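Local coordinates for protein spectinomycin phosphotransferase (Legionella pneumophila, PDB 3I1A) that probably transfers a phosphate group from a bound nucleotide to the antibiotic spectinomycin, as an aminoglycoside phosphotransferase with a protein-kinase-like fold that confers resistance, at residues K149-V154 with D190-L195; S182-R187 with I325-E330. All coordinates share one frame; numbering follows the deposited sequence. Where two conformers were deposited one is given.

Contact 1. Residues K149-V154 with D190-L195; sequences KWREIV and DTSEKL
Arg151 reaches from helix 149-157 to helix 182-198 and meets Ser192 and Glu193 with different parts of one side chain, a worked example of how a single buried arginine can join two helices. The close-packed part lies along its aliphatic stem. Arg151 CD rests against the second helix, 3.8 Å from Glu193 CB and 3.5 Å from Ser192 OG, and there the chain bends (chi3 -74°), turning the guanidinium away from the line of the stem, so that NE faces the carboxylate. In the Glu193 conformer described, one of two deposited, Arg151 NE donates to Glu193 OE1 over 2.8 Å, forming a salt bridge with an N-H...O angle of 143°. The acceptor lies near the guanidinium plane, yet the donor stands well above the carboxylate plane, the two flat groups being turned 69° apart. This conformer is itself bent at chi2, which folds OE1 back toward the arginine; the same oxygen also takes a salt bridge from Arg155.

On the inner side, Arg151 NH1 lies 3.2 Å from Ser192 OG, and both groups are held by Glu283 of helix 274-297, through a salt bridge to the arginine and a hydrogen bond to the serine. Tyr279 and the carbonyl of Tyr146 take further guanidinium N-H groups, so the buried charge is well satisfied and its rotation fixed. The looser side is watery: in this conformer one water accepts from Arg151 NH2 at 3.0 Å and donates to Glu193 OE2 at 2.9 Å, closing the second limb of the ion pair indirectly. A buried arginine shared between acidic residues of two helices makes this an interhelical salt-bridge network within the helical part of the aminoglycoside phosphotransferase fold.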
loop_
_atom_site.group_PDB
_atom_site.type_symbol
_atom_site.label_atom_id
_atom_site.label_comp_id
_atom_site.label_asym_id
_atom_site.label_seq_id
_atom_site.Cartn_x
_atom_site.Cartn_y
_atom_site.Cartn_z
ATOM N N LYS A 149 -10.976 -7.846 13.651
ATOM C CA LYS A 149 -9.882 -7.343 14.494
ATOM C C LYS A 149 -9.894 -5.844 14.757
ATOM O O LYS A 149 -9.886 -5.400 15.913
ATOM C CB LYS A 149 -8.513 -7.703 13.900
ATOM C CG LYS A 149 -7.349 -7.094 14.702
ATOM C CD LYS A 149 -5.982 -7.558 14.235
ATOM C CE LYS A 149 -4.897 -7.031 15.169
ATOM N NZ LYS A 149 -3.569 -7.663 14.931
ATOM N N TRP A 150 -9.907 -5.067 13.681
ATOM C CA TRP A 150 -9.885 -3.613 13.781
ATOM C C TRP A 150 -11.173 -3.031 14.321
ATOM O O TRP A 150 -11.156 -2.062 15.083
ATOM C CB TRP A 150 -9.567 -3.021 12.410
ATOM C CG TRP A 150 -8.390 -3.693 11.821
ATOM C CD1 TRP A 150 -8.381 -4.600 10.796
ATOM C CD2 TRP A 150 -7.033 -3.556 12.253
ATOM N NE1 TRP A 150 -7.093 -5.033 10.559
ATOM C CE2 TRP A 150 -6.246 -4.409 11.440
ATOM C CE3 TRP A 150 -6.403 -2.793 13.247
ATOM C CZ2 TRP A 150 -4.864 -4.519 11.592
ATOM C CZ3 TRP A 150 -5.025 -2.904 13.396
ATOM C CH2 TRP A 150 -4.271 -3.760 12.572
ATOM N N ARG A 151 -12.303 -3.602 13.924
ATOM C CA ARG A 151 -13.557 -3.097 14.437
ATOM C C ARG A 151 -13.574 -3.267 15.954
ATOM O O ARG A 151 -14.055 -2.404 16.669
ATOM C CB ARG A 151 -14.730 -3.853 13.813
ATOM C CG ARG A 151 -14.915 -3.535 12.336
ATOM C CD ARG A 151 -16.207 -4.120 11.800
ATOM N NE ARG A 151 -16.153 -5.565 11.628
ATOM C CZ ARG A 151 -15.550 -6.184 10.620
ATOM N NH1 ARG A 151 -14.923 -5.480 9.681
ATOM N NH2 ARG A 151 -15.612 -7.512 10.526
ATOM N N GLU A 152 -13.046 -4.380 16.435
ATOM C CA GLU A 152 -13.015 -4.639 17.872
ATOM C C GLU A 152 -12.121 -3.635 18.579
ATOM O O GLU A 152 -12.493 -3.106 19.628
ATOM C CB GLU A 152 -12.528 -6.068 18.156
ATOM C CG GLU A 152 -13.473 -7.141 17.620
ATOM C CD GLU A 152 -12.991 -8.559 17.884
ATOM O OE1 GLU A 152 -11.767 -8.810 17.821
ATOM O OE2 GLU A 152 -13.840 -9.433 18.137
ATOM N N ILE A 153 -10.956 -3.360 18.003
ATOM C CA ILE A 153 -10.035 -2.399 18.612
ATOM C C ILE A 153 -10.677 -1.024 18.730
ATOM O O ILE A 153 -10.550 -0.362 19.763
ATOM C CB ILE A 153 -8.735 -2.283 17.800
ATOM C CG1 ILE A 153 -7.898 -3.544 18.000
ATOM C CG2 ILE A 153 -7.927 -1.065 18.256
ATOM C CD1 ILE A 153 -6.788 -3.702 16.975
ATOM N N VAL A 154 -11.379 -0.573 17.698
ATOM C CA VAL A 154 -11.984 0.742 17.807
ATOM C C VAL A 154 -13.070 0.721 18.889
ATOM O O VAL A 154 -13.272 1.709 19.585
ATOM C CB VAL A 154 -12.591 1.243 16.459
ATOM C CG1 VAL A 154 -13.258 2.568 16.660
ATOM C CG2 VAL A 154 -11.474 1.393 15.401
ATOM N N ASP A 190 -19.935 0.523 12.766
ATOM C CA ASP A 190 -21.191 -0.206 12.663
ATOM C C ASP A 190 -21.568 -0.501 11.222
ATOM O O ASP A 190 -22.243 -1.517 10.941
ATOM C CB ASP A 190 -22.310 0.577 13.349
ATOM C CG ASP A 190 -22.063 0.765 14.855
ATOM O OD1 ASP A 190 -21.218 0.055 15.432
ATOM O OD2 ASP A 190 -22.752 1.617 15.454
ATOM N N THR A 191 -21.145 0.369 10.300
ATOM C CA THR A 191 -21.465 0.128 8.892
ATOM C C THR A 191 -20.558 -0.952 8.348
ATOM O O THR A 191 -21.009 -1.830 7.606
ATOM C CB THR A 191 -21.325 1.390 8.034
ATOM O OG1 THR A 191 -22.332 2.329 8.416
ATOM C CG2 THR A 191 -21.502 1.042 6.551
ATOM N N SER A 192 -19.279 -0.898 8.718
ATOM C CA SER A 192 -18.343 -1.926 8.288
ATOM C C SER A 192 -18.842 -3.283 8.814
ATOM O O SER A 192 -18.850 -4.274 8.086
ATOM C CB SER A 192 -16.940 -1.624 8.829
ATOM O OG SER A 192 -16.072 -2.708 8.587
ATOM N N GLU A 193 -19.263 -3.319 10.081
ATOM C CA GLU A 193 -19.758 -4.553 10.703
ATOM C C GLU A 193 -21.020 -5.072 9.994
ATOM O O GLU A 193 -21.096 -6.251 9.660
ATOM C CB GLU A 193 -20.026 -4.304 12.198
ATOM C CG GLU A 193 -20.389 -5.532 13.063
ATOM C CD GLU A 193 -19.267 -6.561 13.224
ATOM O OE1 GLU A 193 -18.101 -6.190 13.486
ATOM O OE2 GLU A 193 -19.563 -7.771 13.109
ATOM N N LYS A 194 -21.994 -4.194 9.765
ATOM C CA LYS A 194 -23.246 -4.548 9.082
ATOM C C LYS A 194 -22.996 -5.074 7.670
ATOM O O LYS A 194 -23.607 -6.059 7.232
ATOM C CB LYS A 194 -24.158 -3.325 8.999
ATOM C CG LYS A 194 -25.496 -3.537 8.289
ATOM C CD LYS A 194 -26.074 -2.192 7.833
ATOM C CE LYS A 194 -27.593 -2.234 7.635
ATOM N NZ LYS A 194 -28.356 -2.341 8.932
ATOM N N LEU A 195 -22.109 -4.400 6.948
ATOM C CA LEU A 195 -21.807 -4.813 5.598
ATOM C C LEU A 195 -21.047 -6.130 5.586
ATOM O O LEU A 195 -21.248 -6.941 4.680
ATOM C CB LEU A 195 -21.031 -3.713 4.862
ATOM C CG LEU A 195 -21.813 -2.413 4.633
ATOM C CD1 LEU A 195 -20.971 -1.428 3.814
ATOM C CD2 LEU A 195 -23.124 -2.715 3.902
HETATM O O HOH W 1 -17.453 -9.391 12.057
#

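Contact 2. Residues S182-R187 with I325-E330; sequences SAAIHR and IAFATE. With DMS (dimethyl sulfoxide), chain D.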
loop_
_atom_site.group_PDB
_atom_site.type_symbol
_atom_site.label_atom_id
_atom_site.label_comp_id
_atom_site.label_asym_id
_atom_site.label_seq_id
_atom_site.Cartn_x
_atom_site.Cartn_y
_atom_site.Cartn_z
ATOM N N SER A 182 -17.845 11.507 17.431
ATOM C CA SER A 182 -18.275 10.188 17.896
ATOM C C SER A 182 -19.315 9.512 17.018
ATOM O O SER A 182 -19.242 8.304 16.783
ATOM C CB SER A 182 -18.831 10.288 19.325
ATOM O OG SER A 182 -18.868 9.004 19.914
ATOM N N ALA A 183 -20.288 10.291 16.554
ATOM C CA ALA A 183 -21.359 9.770 15.697
ATOM C C ALA A 183 -20.786 9.199 14.403
ATOM O O ALA A 183 -21.185 8.118 13.951
ATOM C CB ALA A 183 -22.341 10.866 15.382
ATOM N N ALA A 184 -19.847 9.927 13.812
ATOM C CA ALA A 184 -19.234 9.466 12.576
ATOM C C ALA A 184 -18.381 8.236 12.842
ATOM O O ALA A 184 -18.357 7.322 12.029
ATOM C CB ALA A 184 -18.388 10.587 11.942
ATOM N N ILE A 185 -17.697 8.191 13.989
ATOM C CA ILE A 185 -16.837 7.045 14.276
ATOM C C ILE A 185 -17.615 5.749 14.504
ATOM O O ILE A 185 -17.233 4.662 14.021
ATOM C CB ILE A 185 -15.928 7.366 15.466
ATOM C CG1 ILE A 185 -15.002 8.516 15.046
ATOM C CG2 ILE A 185 -15.129 6.145 15.904
ATOM C CD1 ILE A 185 -14.167 9.099 16.183
ATOM N N HIS A 186 -18.710 5.855 15.234
ATOM C CA HIS A 186 -19.515 4.673 15.482
ATOM C C HIS A 186 -20.144 4.231 14.157
ATOM O O HIS A 186 -20.239 3.036 13.880
ATOM C CB HIS A 186 -20.591 4.990 16.530
ATOM C CG HIS A 186 -20.081 4.971 17.940
ATOM N ND1 HIS A 186 -20.386 3.960 18.825
ATOM C CD2 HIS A 186 -19.266 5.823 18.610
ATOM C CE1 HIS A 186 -19.782 4.189 19.979
ATOM N NE2 HIS A 186 -19.095 5.312 19.875
ATOM N N ARG A 187 -20.553 5.189 13.334
ATOM C CA ARG A 187 -21.161 4.855 12.041
ATOM C C ARG A 187 -20.171 4.095 11.144
ATOM O O ARG A 187 -20.544 3.129 10.465
ATOM C CB ARG A 187 -21.660 6.129 11.338
ATOM C CG ARG A 187 -22.265 5.889 9.943
ATOM C CD ARG A 187 -22.825 7.166 9.324
ATOM N NE ARG A 187 -23.218 6.987 7.924
ATOM C CZ ARG A 187 -23.884 7.886 7.211
ATOM N NH1 ARG A 187 -24.251 9.035 7.759
ATOM N NH2 ARG A 187 -24.165 7.648 5.933
ATOM N N ILE A 325 -16.752 10.568 1.751
ATOM C CA ILE A 325 -16.922 9.736 0.561
ATOM C C ILE A 325 -17.460 8.340 0.929
ATOM O O ILE A 325 -18.300 7.783 0.216
ATOM C CB ILE A 325 -15.586 9.615 -0.202
ATOM C CG1 ILE A 325 -15.240 10.970 -0.839
ATOM C CG2 ILE A 325 -15.674 8.521 -1.268
ATOM C CD1 ILE A 325 -13.876 11.012 -1.451
ATOM N N ALA A 326 -16.997 7.778 2.041
ATOM C CA ALA A 326 -17.478 6.463 2.477
ATOM C C ALA A 326 -18.984 6.551 2.762
ATOM O O ALA A 326 -19.773 5.726 2.279
ATOM C CB ALA A 326 -16.726 6.008 3.731
ATOM N N PHE A 327 -19.388 7.556 3.537
ATOM C CA PHE A 327 -20.800 7.737 3.868
ATOM C C PHE A 327 -21.636 7.934 2.615
ATOM O O PHE A 327 -22.758 7.433 2.515
ATOM C CB PHE A 327 -20.989 8.943 4.793
ATOM C CG PHE A 327 -20.415 8.755 6.164
ATOM C CD1 PHE A 327 -19.936 7.523 6.584
ATOM C CD2 PHE A 327 -20.382 9.825 7.056
ATOM C CE1 PHE A 327 -19.434 7.358 7.871
ATOM C CE2 PHE A 327 -19.884 9.663 8.340
ATOM C CZ PHE A 327 -19.412 8.437 8.748
ATOM N N ALA A 328 -21.102 8.689 1.664
ATOM C CA ALA A 328 -21.813 8.917 0.418
ATOM C C ALA A 328 -21.957 7.616 -0.384
ATOM O O ALA A 328 -22.846 7.499 -1.228
ATOM C CB ALA A 328 -21.086 9.954 -0.408
ATOM N N THR A 329 -21.092 6.641 -0.127
ATOM C CA THR A 329 -21.149 5.364 -0.853
ATOM C C THR A 329 -22.270 4.485 -0.327
ATOM O O THR A 329 -22.900 3.745 -1.083
ATOM C CB THR A 329 -19.831 4.565 -0.725
ATOM O OG1 THR A 329 -18.737 5.397 -1.115
ATOM C CG2 THR A 329 -19.858 3.330 -1.637
ATOM N N GLU A 330 -22.509 4.564 0.977
ATOM C CA GLU A 330 -23.553 3.769 1.604
ATOM C C GLU A 330 -24.923 4.377 1.350
ATOM O O GLU A 330 -25.857 3.672 0.954
ATOM C CB GLU A 330 -23.305 3.663 3.111
ATOM C CG GLU A 330 -24.261 2.724 3.820
ATOM C CD GLU A 330 -24.169 1.298 3.306
ATOM O OE1 GLU A 330 -23.398 1.050 2.346
ATOM O OE2 GLU A 330 -24.864 0.423 3.867
HETATM S S DMS D . -22.747 11.256 10.295
HETATM O O DMS D . -24.186 11.459 9.988
HETATM C C1 DMS D . -22.204 12.627 11.243
HETATM C C2 DMS D . -22.566 9.903 11.429
HETATM O O HOH W 2 -25.459 8.462 2.908
#
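A side chain extended from CG to NE, with CG anti to the backbone N (chi1 178°), carries Arg187 out from helix 182-198 and along the face of Phe327, whose own CG lies beside its backbone N (chi1 -68°) and sends the ring back across the gap from helix 322-329. The outcome illustrates how an arginine can use its whole length on one aromatic face. The methylene part arrives first: Arg187 CD sits over the ring as a CH-pi contact, 3.7 Å from the Phe327 centroid. The guanidinium follows, stacked flat with its plane only 11° from that of the ring. Arg187 CZ is 4.0 Å from the centroid of the Phe327 ring, displaced toward the CB end of the phenylalanine, and the positive charge thus gains a cation-pi interaction. Arg187 NE comes to 3.6 Å from Phe327 CD1.

Ala184, one turn earlier, meets the far end of the ring. Ala184 CB packs 4.0 Å from Phe327 CZ, while the Ala184 carbonyl oxygen approaches CZ at the ring edge, near the ring plane. Leu188 adds further apolar contact to the phenylalanine.

With one face of the guanidinium on the ring, its N-H groups point outward along the edge. Arg187 NH1 makes a weak hydrogen bond of 3.3 Å to O of a dimethyl sulfoxide, probably from the crystallisation liquor; the C2 methyl of that molecule lies 3.5 Å from Arg187 CD. Arg187 NH2 holds weakly to a water that donates to Phe327 O at 2.9 Å, a bridge back to the backbone of the helix carrying the ring. This surface contact, away from the nucleotide and magnesium sites, is a parallel arginine-aromatic stack, a cation-pi motif that joins the C-terminal helix to the helical part of the kinase-like fold.

From the N terminus, the chain builds the five-stranded sheet and several helices before it reaches helix 149-157, the first segment of contact 1; after helix 169-180 it enters helix 182-198, which serves both contacts. Contact 1 closes the shorter loop, with 35 residues between its segments, mostly helical. Contact 2 starts inside that loop, at 182-187, but finishes at 325-330, the modelled C terminus, after 137 intervening residues; the two therefore cross. Their centres are 12 Å apart, and they meet directly, as where Leu195 packs against Glu330 and Val154 against Ile185. Helix 274-297 touches segments of both. Together they pack an earlier helix, the shared helix and the terminal helix together.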